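Local coordinates for reticulocyte-binding protein 2a (Plasmodium vivax, PDB 4Z8N), which probably binds red blood cells, most likely reticulocytes, through this helical erythrocyte-binding domain during parasite invasion, at residues I157-V162 against N231-Q236. Sequence-based numbering, arbitrary orientation.
Sequences IYVERV and NVLKLQ
V159 and V232 touch through methyls, their side chains crossing at a slant, where two helix segments pass at 9.3 Å between axes, their directions 134° apart. The contact is mainly aliphatic. V232 CG1 lies 3.8 Å from V159 CG2 and as far from the backbone N of V159, and it also meets CB of Y158 at 3.9 Å, so this methyl rests on the helix backbone and side chains at Y158 and V159. In V232 the CG1 branch is opposite the backbone N (chi1 163°), which carries that methyl across the interface. V162 approaches V232 tip to tip, its CG2 4.2 Å from V232 CG1, while L233 runs past V162 the opposite way and brings CD2 to 4.0 Å from V162 CG2. The same CD2 touches V159 CG1, so L233 CD2 is shared by V159 and V162.

The polar side chain in the contact is Q236, whose extended chain crosses V159 at about a right angle. Its OE1 sits 3.3 Å from V159 CG1 and 3.5 Å from V159 CG2, a van der Waals contact with both methyls.

This contact joins the C-terminal ends of helices 149-162 and 199-237 within the Rh5-like helical domain. Helix 246-297 packs against both: Y260 stacks on the Y158 ring, Y263 touches V162, and F259 meets V232.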
loop_
_atom_site.group_PDB
_atom_site.type_symbol
_atom_site.label_atom_id
_atom_site.label_comp_id
_atom_site.label_asym_id
_atom_site.label_seq_id
_atom_site.Cartn_x
_atom_site.Cartn_y
_atom_site.Cartn_z
ATOM N N ILE A 157 15.364 6.334 -17.032
ATOM C CA ILE A 157 14.838 7.063 -15.887
ATOM C C ILE A 157 14.293 6.096 -14.842
ATOM O O ILE A 157 14.577 6.236 -13.653
ATOM C CB ILE A 157 13.733 8.050 -16.304
ATOM C CG1 ILE A 157 14.312 9.119 -17.235
ATOM C CG2 ILE A 157 13.101 8.691 -15.079
ATOM C CD1 ILE A 157 13.305 10.143 -17.699
ATOM N N TYR A 158 13.524 5.106 -15.291
ATOM C CA TYR A 158 12.941 4.112 -14.391
ATOM C C TYR A 158 14.006 3.260 -13.709
ATOM O O TYR A 158 13.933 3.004 -12.508
ATOM C CB TYR A 158 11.969 3.201 -15.147
ATOM C CG TYR A 158 10.691 3.879 -15.581
ATOM C CD1 TYR A 158 10.289 5.076 -15.008
ATOM C CD2 TYR A 158 9.881 3.314 -16.558
ATOM C CE1 TYR A 158 9.121 5.698 -15.398
ATOM C CE2 TYR A 158 8.709 3.929 -16.955
ATOM C CZ TYR A 158 8.334 5.120 -16.371
ATOM O OH TYR A 158 7.172 5.741 -16.760
ATOM N N VAL A 159 14.985 2.815 -14.490
ATOM C CA VAL A 159 16.070 1.986 -13.979
ATOM C C VAL A 159 16.835 2.705 -12.867
ATOM O O VAL A 159 17.088 2.134 -11.809
ATOM C CB VAL A 159 17.042 1.579 -15.114
ATOM C CG1 VAL A 159 18.380 1.134 -14.554
ATOM C CG2 VAL A 159 16.430 0.481 -15.976
ATOM N N GLU A 160 17.185 3.966 -13.100
ATOM C CA GLU A 160 17.932 4.741 -12.113
ATOM C C GLU A 160 17.119 4.952 -10.832
ATOM O O GLU A 160 17.668 4.967 -9.731
ATOM C CB GLU A 160 18.351 6.089 -12.705
ATOM C CG GLU A 160 19.233 6.936 -11.796
ATOM C CD GLU A 160 20.606 6.327 -11.550
ATOM O OE1 GLU A 160 21.035 5.460 -12.342
ATOM O OE2 GLU A 160 21.259 6.721 -10.561
ATOM N N ARG A 161 15.808 5.104 -10.982
ATOM C CA ARG A 161 14.938 5.330 -9.835
ATOM C C ARG A 161 14.791 4.094 -8.947
ATOM O O ARG A 161 14.810 4.209 -7.726
ATOM C CB ARG A 161 13.561 5.808 -10.301
ATOM C CG ARG A 161 13.556 7.258 -10.753
ATOM C CD ARG A 161 12.205 7.673 -11.299
ATOM N NE ARG A 161 12.187 9.087 -11.666
ATOM C CZ ARG A 161 11.149 9.702 -12.223
ATOM N NH1 ARG A 161 10.035 9.028 -12.481
ATOM N NH2 ARG A 161 11.227 10.991 -12.523
ATOM N N VAL A 162 14.661 2.915 -9.550
ATOM C CA VAL A 162 14.487 1.700 -8.759
ATOM C C VAL A 162 15.796 1.264 -8.102
ATOM O O VAL A 162 15.786 0.497 -7.143
ATOM C CB VAL A 162 13.933 0.530 -9.604
ATOM C CG1 VAL A 162 12.576 0.891 -10.184
ATOM C CG2 VAL A 162 14.909 0.138 -10.695
ATOM N N ASN A 231 11.394 -6.308 -12.935
ATOM C CA ASN A 231 10.898 -6.251 -14.305
ATOM C C ASN A 231 11.454 -5.045 -15.055
ATOM O O ASN A 231 11.777 -5.143 -16.238
ATOM C CB ASN A 231 9.369 -6.229 -14.327
ATOM C CG ASN A 231 8.771 -7.615 -14.198
ATOM O OD1 ASN A 231 8.843 -8.420 -15.124
ATOM N ND2 ASN A 231 8.178 -7.901 -13.044
ATOM N N VAL A 232 11.563 -3.913 -14.364
ATOM C CA VAL A 232 12.188 -2.728 -14.942
ATOM C C VAL A 232 13.628 -3.048 -15.321
ATOM O O VAL A 232 14.072 -2.746 -16.429
ATOM C CB VAL A 232 12.160 -1.525 -13.972
ATOM C CG1 VAL A 232 13.150 -0.457 -14.410
ATOM C CG2 VAL A 232 10.758 -0.943 -13.880
ATOM N N LEU A 233 14.345 -3.680 -14.398
ATOM C CA LEU A 233 15.730 -4.063 -14.634
ATOM C C LEU A 233 15.838 -5.111 -15.739
ATOM O O LEU A 233 16.822 -5.140 -16.482
ATOM C CB LEU A 233 16.367 -4.586 -13.345
ATOM C CG LEU A 233 16.528 -3.563 -12.220
ATOM C CD1 LEU A 233 17.255 -4.177 -11.032
ATOM C CD2 LEU A 233 17.264 -2.329 -12.726
ATOM N N LYS A 234 14.826 -5.966 -15.852
ATOM C CA LYS A 234 14.828 -6.991 -16.889
ATOM C C LYS A 234 14.677 -6.372 -18.279
ATOM O O LYS A 234 15.307 -6.821 -19.236
ATOM C CB LYS A 234 13.723 -8.023 -16.646
ATOM C CG LYS A 234 13.431 -8.887 -17.866
ATOM C CD LYS A 234 12.873 -10.247 -17.494
ATOM C CE LYS A 234 13.353 -11.308 -18.477
ATOM N NZ LYS A 234 14.502 -10.829 -19.305
ATOM N N LEU A 235 13.853 -5.333 -18.381
ATOM C CA LEU A 235 13.640 -4.645 -19.651
ATOM C C LEU A 235 14.944 -4.076 -20.204
ATOM O O LEU A 235 15.135 -4.006 -21.419
ATOM C CB LEU A 235 12.608 -3.529 -19.488
ATOM C CG LEU A 235 11.178 -3.988 -19.207
ATOM C CD1 LEU A 235 10.244 -2.793 -19.083
ATOM C CD2 LEU A 235 10.698 -4.944 -20.295
ATOM N N GLN A 236 15.839 -3.680 -19.305
ATOM C CA GLN A 236 17.131 -3.129 -19.699
ATOM C C GLN A 236 18.030 -4.203 -20.309
ATOM O O GLN A 236 18.754 -3.945 -21.272
ATOM C CB GLN A 236 17.826 -2.483 -18.499
ATOM C CG GLN A 236 19.127 -1.772 -18.848
ATOM C CD GLN A 236 19.807 -1.171 -17.635
ATOM O OE1 GLN A 236 19.349 -1.338 -16.506
ATOM N NE2 GLN A 236 20.907 -0.464 -17.863
#